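Side-chain contacts in aclacinomycin oxidoreductase (AknOx) (Streptomyces galilaeus, PDB 2IPI), which oxidises the terminal sugar of aclacinomycin antibiotics in two successive steps, from aclacinomycin N to A and then to Y, using a bicovalently attached FAD and molecular oxygen: residues A[148-153]-A[351-356]; A[131-136]-A[144-149]; A[293-296]-A[302-305]. All blocks are in the same frame, centred on the assembly; numbering follows the deposited sequence.

Contact 1 (A[148-153]-A[351-356]); sequences VCPQVG and NKFDTG. With FAD (flavin-adenine dinucleotide), chain F.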
loop_
_atom_site.group_PDB
_atom_site.type_symbol
_atom_site.label_atom_id
_atom_site.label_comp_id
_atom_site.label_asym_id
_atom_site.label_seq_id
_atom_site.Cartn_x
_atom_site.Cartn_y
_atom_site.Cartn_z
ATOM N N VAL A 148 3.325 5.122 4.772
ATOM C CA VAL A 148 3.197 6.310 5.596
ATOM C C VAL A 148 2.349 6.094 6.838
ATOM O O VAL A 148 2.725 6.510 7.943
ATOM C CB VAL A 148 2.553 7.475 4.809
ATOM C CG1 VAL A 148 2.765 8.780 5.555
ATOM C CG2 VAL A 148 3.116 7.555 3.406
ATOM N N CYS A 149 1.173 5.481 6.735
ATOM C CA CYS A 149 0.280 5.566 7.905
ATOM C C CYS A 149 0.741 4.704 9.078
ATOM O O CYS A 149 0.973 3.501 8.913
ATOM C CB CYS A 149 -1.150 5.228 7.470
ATOM S SG CYS A 149 -1.629 5.842 5.835
ATOM N N PRO A 150 0.892 5.283 10.267
ATOM C CA PRO A 150 1.470 4.573 11.414
ATOM C C PRO A 150 0.612 3.431 11.955
ATOM O O PRO A 150 1.166 2.500 12.564
ATOM C CB PRO A 150 1.567 5.653 12.503
ATOM C CG PRO A 150 1.413 6.957 11.797
ATOM C CD PRO A 150 0.512 6.657 10.629
ATOM N N GLN A 151 -0.697 3.494 11.772
ATOM C CA GLN A 151 -1.651 2.504 12.239
ATOM C C GLN A 151 -1.846 1.372 11.233
ATOM O O GLN A 151 -2.620 0.446 11.486
ATOM C CB GLN A 151 -3.025 3.128 12.528
ATOM C CG GLN A 151 -3.851 2.349 13.550
ATOM C CD GLN A 151 -5.338 2.308 13.266
ATOM O OE1 GLN A 151 -5.786 2.185 12.121
ATOM N NE2 GLN A 151 -6.170 2.403 14.304
ATOM N N VAL A 152 -1.181 1.436 10.087
ATOM C CA VAL A 152 -1.283 0.380 9.082
ATOM C C VAL A 152 -0.670 -0.916 9.593
ATOM O O VAL A 152 0.319 -0.922 10.338
ATOM C CB VAL A 152 -0.602 0.782 7.764
ATOM C CG1 VAL A 152 -0.532 -0.408 6.809
ATOM C CG2 VAL A 152 -1.349 1.915 7.070
ATOM N N GLY A 153 -1.226 -2.081 9.238
ATOM C CA GLY A 153 -0.641 -3.331 9.702
ATOM C C GLY A 153 0.490 -3.832 8.827
ATOM O O GLY A 153 0.412 -3.732 7.604
ATOM N N ASN A 351 0.319 10.985 13.682
ATOM C CA ASN A 351 -1.001 10.469 13.308
ATOM C C ASN A 351 -1.820 11.569 12.628
ATOM O O ASN A 351 -2.890 11.965 13.095
ATOM C CB ASN A 351 -1.747 9.915 14.514
ATOM C CG ASN A 351 -1.846 10.823 15.713
ATOM O OD1 ASN A 351 -2.243 10.397 16.802
ATOM N ND2 ASN A 351 -1.498 12.094 15.558
ATOM N N LYS A 352 -1.287 12.099 11.518
ATOM C CA LYS A 352 -2.039 13.095 10.766
ATOM C C LYS A 352 -2.889 12.441 9.681
ATOM O O LYS A 352 -2.997 12.937 8.563
ATOM C CB LYS A 352 -1.092 14.123 10.143
ATOM N N PHE A 353 -3.501 11.299 10.022
ATOM C CA PHE A 353 -4.463 10.656 9.130
ATOM C C PHE A 353 -5.783 10.413 9.869
ATOM O O PHE A 353 -6.410 9.375 9.743
ATOM C CB PHE A 353 -3.910 9.351 8.576
ATOM C CG PHE A 353 -2.432 9.427 8.222
ATOM C CD1 PHE A 353 -1.453 9.267 9.191
ATOM C CD2 PHE A 353 -2.056 9.670 6.914
ATOM C CE1 PHE A 353 -0.116 9.352 8.842
ATOM C CE2 PHE A 353 -0.718 9.736 6.569
ATOM C CZ PHE A 353 0.257 9.574 7.533
ATOM N N ASP A 354 -6.173 11.419 10.649
ATOM C CA ASP A 354 -7.383 11.401 11.459
ATOM C C ASP A 354 -8.624 11.190 10.603
ATOM O O ASP A 354 -8.886 11.971 9.678
ATOM C CB ASP A 354 -7.503 12.717 12.240
ATOM C CG ASP A 354 -8.799 12.902 12.994
ATOM O OD1 ASP A 354 -8.763 13.025 14.243
ATOM O OD2 ASP A 354 -9.884 12.950 12.375
ATOM N N THR A 355 -9.411 10.162 10.920
ATOM C CA THR A 355 -10.635 9.910 10.151
ATOM C C THR A 355 -11.714 10.945 10.428
ATOM O O THR A 355 -12.513 11.287 9.554
ATOM C CB THR A 355 -11.173 8.498 10.444
ATOM O OG1 THR A 355 -11.635 7.916 9.221
ATOM C CG2 THR A 355 -12.351 8.564 11.402
ATOM N N GLY A 356 -11.770 11.492 11.642
ATOM C CA GLY A 356 -12.719 12.516 12.023
ATOM C C GLY A 356 -14.171 12.153 11.810
ATOM O O GLY A 356 -14.995 13.021 11.507
HETATM P PA FAD F . -5.828 -6.042 6.860
HETATM O O1A FAD F . -7.168 -5.719 6.564
HETATM O O2A FAD F . -5.719 -6.760 8.129
HETATM O O5B FAD F . -5.175 -6.876 5.698
HETATM C C5B FAD F . -5.262 -6.507 4.381
HETATM C C4B FAD F . -5.133 -7.731 3.479
HETATM O O4B FAD F . -4.063 -8.518 3.924
HETATM C C3B FAD F . -6.365 -8.648 3.600
HETATM O O3B FAD F . -6.542 -9.385 2.446
HETATM C C2B FAD F . -5.979 -9.596 4.723
HETATM O O2B FAD F . -6.657 -10.823 4.734
HETATM C C1B FAD F . -4.496 -9.722 4.450
HETATM N N9A FAD F . -3.713 -10.167 5.620
HETATM C C8A FAD F . -3.706 -9.619 6.842
HETATM N N7A FAD F . -2.867 -10.270 7.634
HETATM C C5A FAD F . -2.349 -11.267 6.918
HETATM C C6A FAD F . -1.425 -12.261 7.215
HETATM N N6A FAD F . -0.876 -12.260 8.369
HETATM N N1A FAD F . -1.072 -13.126 6.279
HETATM C C2A FAD F . -1.591 -13.011 5.080
HETATM N N3A FAD F . -2.459 -12.071 4.755
HETATM C C4A FAD F . -2.852 -11.218 5.652
HETATM N N1 FAD F . -0.045 1.266 1.405
HETATM C C2 FAD F . 1.176 1.593 0.863
HETATM O O2 FAD F . 1.747 0.917 0.124
HETATM N N3 FAD F . 1.738 2.786 1.227
HETATM C C4 FAD F . 1.123 3.653 2.113
HETATM O O4 FAD F . 1.706 4.639 2.466
HETATM C C4X FAD F . -0.108 3.300 2.669
HETATM N N5 FAD F . -0.775 4.124 3.527
HETATM C C5X FAD F . -1.937 3.752 4.119
HETATM C C6 FAD F . -2.551 4.576 5.065
HETATM C C7 FAD F . -3.749 4.207 5.606
HETATM C C7M FAD F . -4.289 5.078 6.691
HETATM C C8 FAD F . -4.322 2.968 5.300
HETATM C C8M FAD F . -5.467 2.449 6.139
HETATM C C9 FAD F . -3.675 2.177 4.378
HETATM C C9A FAD F . -2.513 2.545 3.748
HETATM N N10 FAD F . -1.903 1.734 2.810
HETATM C C10 FAD F . -0.685 2.085 2.307
HETATM C "C1'" FAD F . -2.691 0.774 1.980
HETATM C "C2'" FAD F . -2.825 -0.642 2.545
HETATM O "O2'" FAD F . -4.050 -1.017 3.083
HETATM C "C3'" FAD F . -1.740 -1.026 3.523
HETATM O "O3'" FAD F . -0.467 -0.869 2.976
HETATM C "C4'" FAD F . -2.145 -2.456 3.995
HETATM O "O4'" FAD F . -2.959 -3.151 3.140
HETATM C "C5'" FAD F . -2.783 -2.640 5.352
HETATM O "O5'" FAD F . -2.835 -3.987 5.684
HETATM P P FAD F . -3.500 -4.336 7.053
HETATM O O1P FAD F . -2.822 -5.409 7.686
HETATM O O2P FAD F . -3.531 -3.167 7.820
HETATM O O3P FAD F . -5.021 -4.676 6.785
#
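At the bicovalent flavin site of this PCMH-type oxidoreductase, Phe353, from the loop 351-356, lays its ring against Val148, Cys149 and Pro150 of the flavin-bearing loop. Cys149 SG is bonded covalently to FAD C6 at 1.7 Å; His89 is the second covalent anchor of the cofactor. The same sulfur lies over the Phe353 ring, 4.2 Å from SG to the ring centroid and 21° off the normal, a sulfur-aromatic contact, and the CH of Cys149 CA meets the ring from the same side as a CH-pi contact. A flat, polarisable ring suits this place, since it packs on the thioether linkage without competing for polar groups. Cys149 SG stands anti to its own carbonyl carbon (chi1 -38°), a rotation that lets one atom reach both flavin and phenyl ring.

Val148 comes in at the ring edge, its CG1 3.3 Å from Phe353 CZ, while Pro150 approaches obliquely, its CD 3.3 Å from Phe353 CE1. Pro150 also suits the second position of the type I beta turn from Cys149 to Val152, where its ring fixes phi. The turn is closed by a hydrogen bond from Val152 N to Cys149 O, and Thr128 OG1 is hydrogen-bonded to the carbonyl oxygens of Pro150 and Val152. Asp354, Thr355 and Gly356 continue into the aclacinomycin pocket. FAD is held from both ends of 148-153: Gly153 N is hydrogen-bonded to the phosphate oxygen O2P, and Val148 N to the flavin O4, 2.9 Å away with an N-H...O angle of 170°.

Contact 2 (A[131-136]-A[144-149]); sequences ETYRAL and IPAGVC. With FAD (flavin-adenine dinucleotide), chain F.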
loop_
_atom_site.group_PDB
_atom_site.type_symbol
_atom_site.label_atom_id
_atom_site.label_comp_id
_atom_site.label_asym_id
_atom_site.label_seq_id
_atom_site.Cartn_x
_atom_site.Cartn_y
_atom_site.Cartn_z
ATOM N N GLU A 131 4.935 1.093 15.124
ATOM C CA GLU A 131 5.712 0.338 16.111
ATOM C C GLU A 131 6.984 -0.190 15.477
ATOM O O GLU A 131 8.061 -0.097 16.081
ATOM C CB GLU A 131 4.880 -0.792 16.728
ATOM C CG GLU A 131 3.820 -0.238 17.666
ATOM C CD GLU A 131 2.774 -1.248 18.070
ATOM O OE1 GLU A 131 2.799 -2.369 17.524
ATOM O OE2 GLU A 131 1.959 -0.864 18.941
ATOM N N THR A 132 6.909 -0.732 14.259
ATOM C CA THR A 132 8.160 -1.313 13.742
ATOM C C THR A 132 9.202 -0.215 13.529
ATOM O O THR A 132 10.363 -0.366 13.928
ATOM C CB THR A 132 8.002 -2.153 12.470
ATOM O OG1 THR A 132 7.757 -1.313 11.346
ATOM C CG2 THR A 132 6.813 -3.089 12.666
ATOM N N TYR A 133 8.754 0.896 12.954
ATOM C CA TYR A 133 9.603 2.059 12.761
ATOM C C TYR A 133 10.322 2.447 14.056
ATOM O O TYR A 133 11.529 2.714 14.043
ATOM C CB TYR A 133 8.775 3.245 12.255
ATOM C CG TYR A 133 8.360 3.166 10.798
ATOM C CD1 TYR A 133 7.109 3.596 10.364
ATOM C CD2 TYR A 133 9.215 2.655 9.842
ATOM C CE1 TYR A 133 6.748 3.511 9.029
ATOM C CE2 TYR A 133 8.879 2.561 8.506
ATOM C CZ TYR A 133 7.628 3.000 8.102
ATOM O OH TYR A 133 7.294 2.901 6.771
ATOM N N ARG A 134 9.560 2.471 15.145
ATOM C CA ARG A 134 10.143 2.919 16.415
ATOM C C ARG A 134 11.123 1.885 16.938
ATOM O O ARG A 134 12.257 2.191 17.331
ATOM C CB ARG A 134 9.034 3.268 17.404
ATOM C CG ARG A 134 8.262 2.101 17.974
ATOM C CD ARG A 134 7.340 2.576 19.098
ATOM N NE ARG A 134 7.118 1.504 20.073
ATOM C CZ ARG A 134 8.096 1.020 20.818
ATOM N NH1 ARG A 134 9.326 1.507 20.703
ATOM N NH2 ARG A 134 7.854 0.046 21.678
ATOM N N ALA A 135 10.732 0.607 16.939
ATOM C CA ALA A 135 11.659 -0.408 17.426
ATOM C C ALA A 135 12.933 -0.487 16.594
ATOM O O ALA A 135 14.041 -0.519 17.140
ATOM C CB ALA A 135 10.943 -1.753 17.485
ATOM N N LEU A 136 12.837 -0.532 15.269
ATOM C CA LEU A 136 14.026 -0.703 14.439
ATOM C C LEU A 136 14.993 0.457 14.612
ATOM O O LEU A 136 16.214 0.356 14.589
ATOM C CB LEU A 136 13.603 -0.805 12.976
ATOM C CG LEU A 136 13.745 -2.133 12.241
ATOM C CD1 LEU A 136 13.823 -3.313 13.190
ATOM C CD2 LEU A 136 12.611 -2.308 11.230
ATOM N N ILE A 144 12.928 0.368 7.342
ATOM C CA ILE A 144 12.494 -0.208 6.085
ATOM C C ILE A 144 11.679 0.814 5.289
ATOM O O ILE A 144 10.966 1.635 5.884
ATOM C CB ILE A 144 11.660 -1.482 6.296
ATOM C CG1 ILE A 144 10.517 -1.388 7.305
ATOM C CG2 ILE A 144 12.592 -2.648 6.625
ATOM C CD1 ILE A 144 9.652 -2.635 7.345
ATOM N N PRO A 145 11.775 0.811 3.962
ATOM C CA PRO A 145 10.964 1.734 3.146
ATOM C C PRO A 145 9.497 1.329 3.024
ATOM O O PRO A 145 9.019 0.975 1.942
ATOM C CB PRO A 145 11.633 1.653 1.767
ATOM C CG PRO A 145 12.317 0.333 1.745
ATOM C CD PRO A 145 12.671 -0.021 3.150
ATOM N N ALA A 146 8.797 1.389 4.156
ATOM C CA ALA A 146 7.388 1.019 4.192
ATOM C C ALA A 146 6.474 2.230 4.087
ATOM O O ALA A 146 6.892 3.379 3.920
ATOM C CB ALA A 146 7.088 0.245 5.466
ATOM N N GLY A 147 5.170 1.988 4.177
ATOM C CA GLY A 147 4.145 2.998 4.008
ATOM C C GLY A 147 4.256 4.193 4.945
ATOM O O GLY A 147 5.157 4.258 5.784
ATOM N N VAL A 148 3.325 5.122 4.772
ATOM C CA VAL A 148 3.197 6.310 5.596
ATOM C C VAL A 148 2.349 6.094 6.838
ATOM O O VAL A 148 2.725 6.510 7.943
ATOM C CB VAL A 148 2.553 7.475 4.809
ATOM C CG1 VAL A 148 2.765 8.780 5.555
ATOM C CG2 VAL A 148 3.116 7.555 3.406
ATOM N N CYS A 149 1.173 5.481 6.735
ATOM C CA CYS A 149 0.280 5.566 7.905
ATOM C C CYS A 149 0.741 4.704 9.078
ATOM O O CYS A 149 0.973 3.501 8.913
ATOM C CB CYS A 149 -1.150 5.228 7.470
ATOM S SG CYS A 149 -1.629 5.842 5.835
HETATM P PA FAD F . -5.828 -6.042 6.860
HETATM O O1A FAD F . -7.168 -5.719 6.564
HETATM O O2A FAD F . -5.719 -6.760 8.129
HETATM O O5B FAD F . -5.175 -6.876 5.698
HETATM C C5B FAD F . -5.262 -6.507 4.381
HETATM C C4B FAD F . -5.133 -7.731 3.479
HETATM O O4B FAD F . -4.063 -8.518 3.924
HETATM C C3B FAD F . -6.365 -8.648 3.600
HETATM O O3B FAD F . -6.542 -9.385 2.446
HETATM C C2B FAD F . -5.979 -9.596 4.723
HETATM O O2B FAD F . -6.657 -10.823 4.734
HETATM C C1B FAD F . -4.496 -9.722 4.450
HETATM N N9A FAD F . -3.713 -10.167 5.620
HETATM C C8A FAD F . -3.706 -9.619 6.842
HETATM N N7A FAD F . -2.867 -10.270 7.634
HETATM C C5A FAD F . -2.349 -11.267 6.918
HETATM C C6A FAD F . -1.425 -12.261 7.215
HETATM N N6A FAD F . -0.876 -12.260 8.369
HETATM N N1A FAD F . -1.072 -13.126 6.279
HETATM C C2A FAD F . -1.591 -13.011 5.080
HETATM N N3A FAD F . -2.459 -12.071 4.755
HETATM C C4A FAD F . -2.852 -11.218 5.652
HETATM N N1 FAD F . -0.045 1.266 1.405
HETATM C C2 FAD F . 1.176 1.593 0.863
HETATM O O2 FAD F . 1.747 0.917 0.124
HETATM N N3 FAD F . 1.738 2.786 1.227
HETATM C C4 FAD F . 1.123 3.653 2.113
HETATM O O4 FAD F . 1.706 4.639 2.466
HETATM C C4X FAD F . -0.108 3.300 2.669
HETATM N N5 FAD F . -0.775 4.124 3.527
HETATM C C5X FAD F . -1.937 3.752 4.119
HETATM C C6 FAD F . -2.551 4.576 5.065
HETATM C C7 FAD F . -3.749 4.207 5.606
HETATM C C7M FAD F . -4.289 5.078 6.691
HETATM C C8 FAD F . -4.322 2.968 5.300
HETATM C C8M FAD F . -5.467 2.449 6.139
HETATM C C9 FAD F . -3.675 2.177 4.378
HETATM C C9A FAD F . -2.513 2.545 3.748
HETATM N N10 FAD F . -1.903 1.734 2.810
HETATM C C10 FAD F . -0.685 2.085 2.307
HETATM C "C1'" FAD F . -2.691 0.774 1.980
HETATM C "C2'" FAD F . -2.825 -0.642 2.545
HETATM O "O2'" FAD F . -4.050 -1.017 3.083
HETATM C "C3'" FAD F . -1.740 -1.026 3.523
HETATM O "O3'" FAD F . -0.467 -0.869 2.976
HETATM C "C4'" FAD F . -2.145 -2.456 3.995
HETATM O "O4'" FAD F . -2.959 -3.151 3.140
HETATM C "C5'" FAD F . -2.783 -2.640 5.352
HETATM O "O5'" FAD F . -2.835 -3.987 5.684
HETATM P P FAD F . -3.500 -4.336 7.053
HETATM O O1P FAD F . -2.822 -5.409 7.686
HETATM O O2P FAD F . -3.531 -3.167 7.820
HETATM O O3P FAD F . -5.021 -4.676 6.785
#
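Helix 129-140 and the irregular segment 144-149 that follows it belong to the FAD-binding PCMH-type domain, and they come closest in backbone at Tyr133 and Ile144, whose CA atoms are 7.6 Å apart. The helical part is regular, with Leu136 N bonded to Thr132 O. The returning chain instead bends through an inverse gamma turn centred on Pro145, closed by Ala146 N to Ile144 O at 2.8 Å; proline suits the centre because its ring restricts phi to the value the turn needs.

Tyr133 is the side chain that spans the gap. Its CG is anti to the carbonyl carbon (chi1 -75°), which sends the ring from the helix toward the loop, and the phenol reaches Gly147. There Tyr133 OH donates a hydrogen bond to Gly147 O, 2.7 Å away, although the hydroxyl is modelled very close to Ala146, so its exact position is less certain. The carbonyl oxygens of Ile144 and Gly147 both lie near the ring plane at its edge, where the aromatic hydrogens carry slight positive charge; Tyr133 CE2 is 3.5 Å from Ile144 O. Tyrosine thus serves a buried place that needs both an apolar ring and a polar end. Ala146 is small enough to pack its CB beside the phenol, 3.9 Å from Tyr133 CZ, and it also touches His157 of helix 154-157. Ile144, which also touches Val173, adds a looser apolar contact, its CG1 4.4 Å from Tyr133 CE2. Gly147 passes close beside the flavin, where a side chain would collide with the ring: its CA is 3.3 Å from FAD O4.

Contact 3 (A[293-296]-A[302-305]); sequences FYLN and QILL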
loop_
_atom_site.group_PDB
_atom_site.type_symbol
_atom_site.label_atom_id
_atom_site.label_comp_id
_atom_site.label_asym_id
_atom_site.label_seq_id
_atom_site.Cartn_x
_atom_site.Cartn_y
_atom_site.Cartn_z
ATOM N N PHE A 293 0.917 14.921 -3.836
ATOM C CA PHE A 293 0.178 16.127 -4.271
ATOM C C PHE A 293 -1.295 15.834 -4.031
ATOM O O PHE A 293 -1.873 15.016 -4.732
ATOM C CB PHE A 293 0.489 16.506 -5.706
ATOM C CG PHE A 293 0.304 17.991 -6.045
ATOM C CD1 PHE A 293 0.832 18.502 -7.212
ATOM C CD2 PHE A 293 -0.377 18.831 -5.185
ATOM C CE1 PHE A 293 0.689 19.853 -7.524
ATOM C CE2 PHE A 293 -0.545 20.171 -5.478
ATOM C CZ PHE A 293 -0.014 20.665 -6.657
ATOM N N TYR A 294 -1.877 16.478 -3.020
ATOM C CA TYR A 294 -3.273 16.217 -2.712
ATOM C C TYR A 294 -4.151 17.175 -3.534
ATOM O O TYR A 294 -4.259 18.338 -3.168
ATOM C CB TYR A 294 -3.611 16.371 -1.232
ATOM C CG TYR A 294 -2.840 15.476 -0.297
ATOM C CD1 TYR A 294 -1.835 16.002 0.513
ATOM C CD2 TYR A 294 -3.110 14.114 -0.226
ATOM C CE1 TYR A 294 -1.123 15.188 1.375
ATOM C CE2 TYR A 294 -2.400 13.291 0.633
ATOM C CZ TYR A 294 -1.411 13.842 1.426
ATOM O OH TYR A 294 -0.713 13.026 2.276
ATOM N N LEU A 295 -4.710 16.600 -4.592
ATOM C CA LEU A 295 -5.611 17.361 -5.452
ATOM C C LEU A 295 -7.045 17.274 -4.929
ATOM O O LEU A 295 -7.845 16.497 -5.443
ATOM C CB LEU A 295 -5.500 16.882 -6.903
ATOM C CG LEU A 295 -4.049 16.846 -7.411
ATOM C CD1 LEU A 295 -3.967 16.301 -8.821
ATOM C CD2 LEU A 295 -3.455 18.250 -7.327
ATOM N N ASN A 296 -7.313 18.073 -3.912
ATOM C CA ASN A 296 -8.599 18.194 -3.266
ATOM C C ASN A 296 -9.657 18.852 -4.153
ATOM O O ASN A 296 -9.316 19.604 -5.065
ATOM C CB ASN A 296 -8.468 19.038 -1.989
ATOM C CG ASN A 296 -7.537 18.439 -0.959
ATOM O OD1 ASN A 296 -7.736 17.326 -0.475
ATOM N ND2 ASN A 296 -6.510 19.188 -0.592
ATOM N N GLN A 302 -8.249 24.258 -0.942
ATOM C CA GLN A 302 -6.983 24.306 -1.650
ATOM C C GLN A 302 -6.439 22.920 -1.969
ATOM O O GLN A 302 -6.801 21.953 -1.316
ATOM C CB GLN A 302 -5.970 25.045 -0.758
ATOM C CG GLN A 302 -5.405 24.232 0.380
ATOM C CD GLN A 302 -5.907 24.557 1.771
ATOM O OE1 GLN A 302 -5.147 24.618 2.738
ATOM N NE2 GLN A 302 -7.219 24.740 1.846
ATOM N N ILE A 303 -5.563 22.882 -2.954
ATOM C CA ILE A 303 -4.743 21.759 -3.347
ATOM C C ILE A 303 -3.395 21.885 -2.634
ATOM O O ILE A 303 -2.881 22.978 -2.401
ATOM C CB ILE A 303 -4.493 21.656 -4.856
ATOM C CG1 ILE A 303 -3.780 22.861 -5.471
ATOM C CG2 ILE A 303 -5.797 21.381 -5.604
ATOM C CD1 ILE A 303 -3.387 22.690 -6.914
ATOM N N LEU A 304 -2.829 20.748 -2.236
ATOM C CA LEU A 304 -1.632 20.844 -1.394
ATOM C C LEU A 304 -0.553 19.886 -1.860
ATOM O O LEU A 304 -0.781 18.694 -2.058
ATOM C CB LEU A 304 -2.052 20.597 0.047
ATOM C CG LEU A 304 -1.039 20.599 1.171
ATOM C CD1 LEU A 304 -1.732 21.078 2.445
ATOM C CD2 LEU A 304 -0.459 19.209 1.366
ATOM N N LEU A 305 0.640 20.416 -2.037
ATOM C CA LEU A 305 1.824 19.639 -2.401
ATOM C C LEU A 305 2.671 19.430 -1.140
ATOM O O LEU A 305 3.206 20.420 -0.635
ATOM C CB LEU A 305 2.598 20.370 -3.476
ATOM C CG LEU A 305 3.353 19.716 -4.614
ATOM C CD1 LEU A 305 4.784 20.253 -4.720
ATOM C CD2 LEU A 305 3.371 18.195 -4.488
#
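Phe293 and Leu305 form the tightly packed part of a beta hairpin whose strands, 290-296 and 302-310, run antiparallel, at 171° in these short segments. They are a non-hydrogen-bonded pair, and the leucine lies across the aromatic ring: Leu305 CG sits over its centre, 3.7 Å from the centroid and only 6° off the normal, a CH-pi contact. On the opposite face Leu295 CD2 lies toward the rim, so the ring is held between two leucines. With CG anti to the backbone N (chi1 -154°), the Phe293 ring swings over the partner strand, where its CZ also meets Ile303 CD1 at 3.9 Å. Branched aliphatic chains suit this buried face because they fill the spaces around a flat ring.

The other face is partly exposed and packed more loosely. Here Tyr294 and Leu304, the hydrogen-bonded pair, lie side by side and point the same way, with Leu304 CD2 in the plane of the tyrosine ring at its edge, 3.6 Å from Tyr294 CD1. Their backbones are joined by two bonds, the shorter from Tyr294 N to Leu304 O at 2.7 Å. Toward the turn, Asn296 replaces a further backbone link with its side chain: ND2 donates to Gln302 O at 2.9 Å, in the carbonyl plane. Tyr294 also borders the bound aclacinomycin derivative and lies about 5 Å, side chain to side chain, from the proton acceptor Tyr397.

Within the antiparallel sheet, strand 391-398 flanks 290-296 and strand 248-256 flanks 302-310, while helix 262-278 packs on Phe293 and Leu295 through Ile268 and Ile269.

How the contacts relate
Contacts 1 and 2 share Val148 and Cys149 and both touch the flavin, their centres about 12 Å apart. Contact 2 is fully buried and holds the loop to its preceding helix through one phenol, whereas contact 1, only partly buried, joins that loop to a distant part of the chain by aromatic and sulfur packing without a hydrogen bond between the segments. Contact 3 has its centre about 18 Å from that of contact 1, although their nearest atoms come to about 5 Å without touching. Regular strand pairing governs it, with an apolar buried face and a partly exposed one. Contacts 1 and 3 approach the substrate pocket from different elements, loops in one and a sheet in the other.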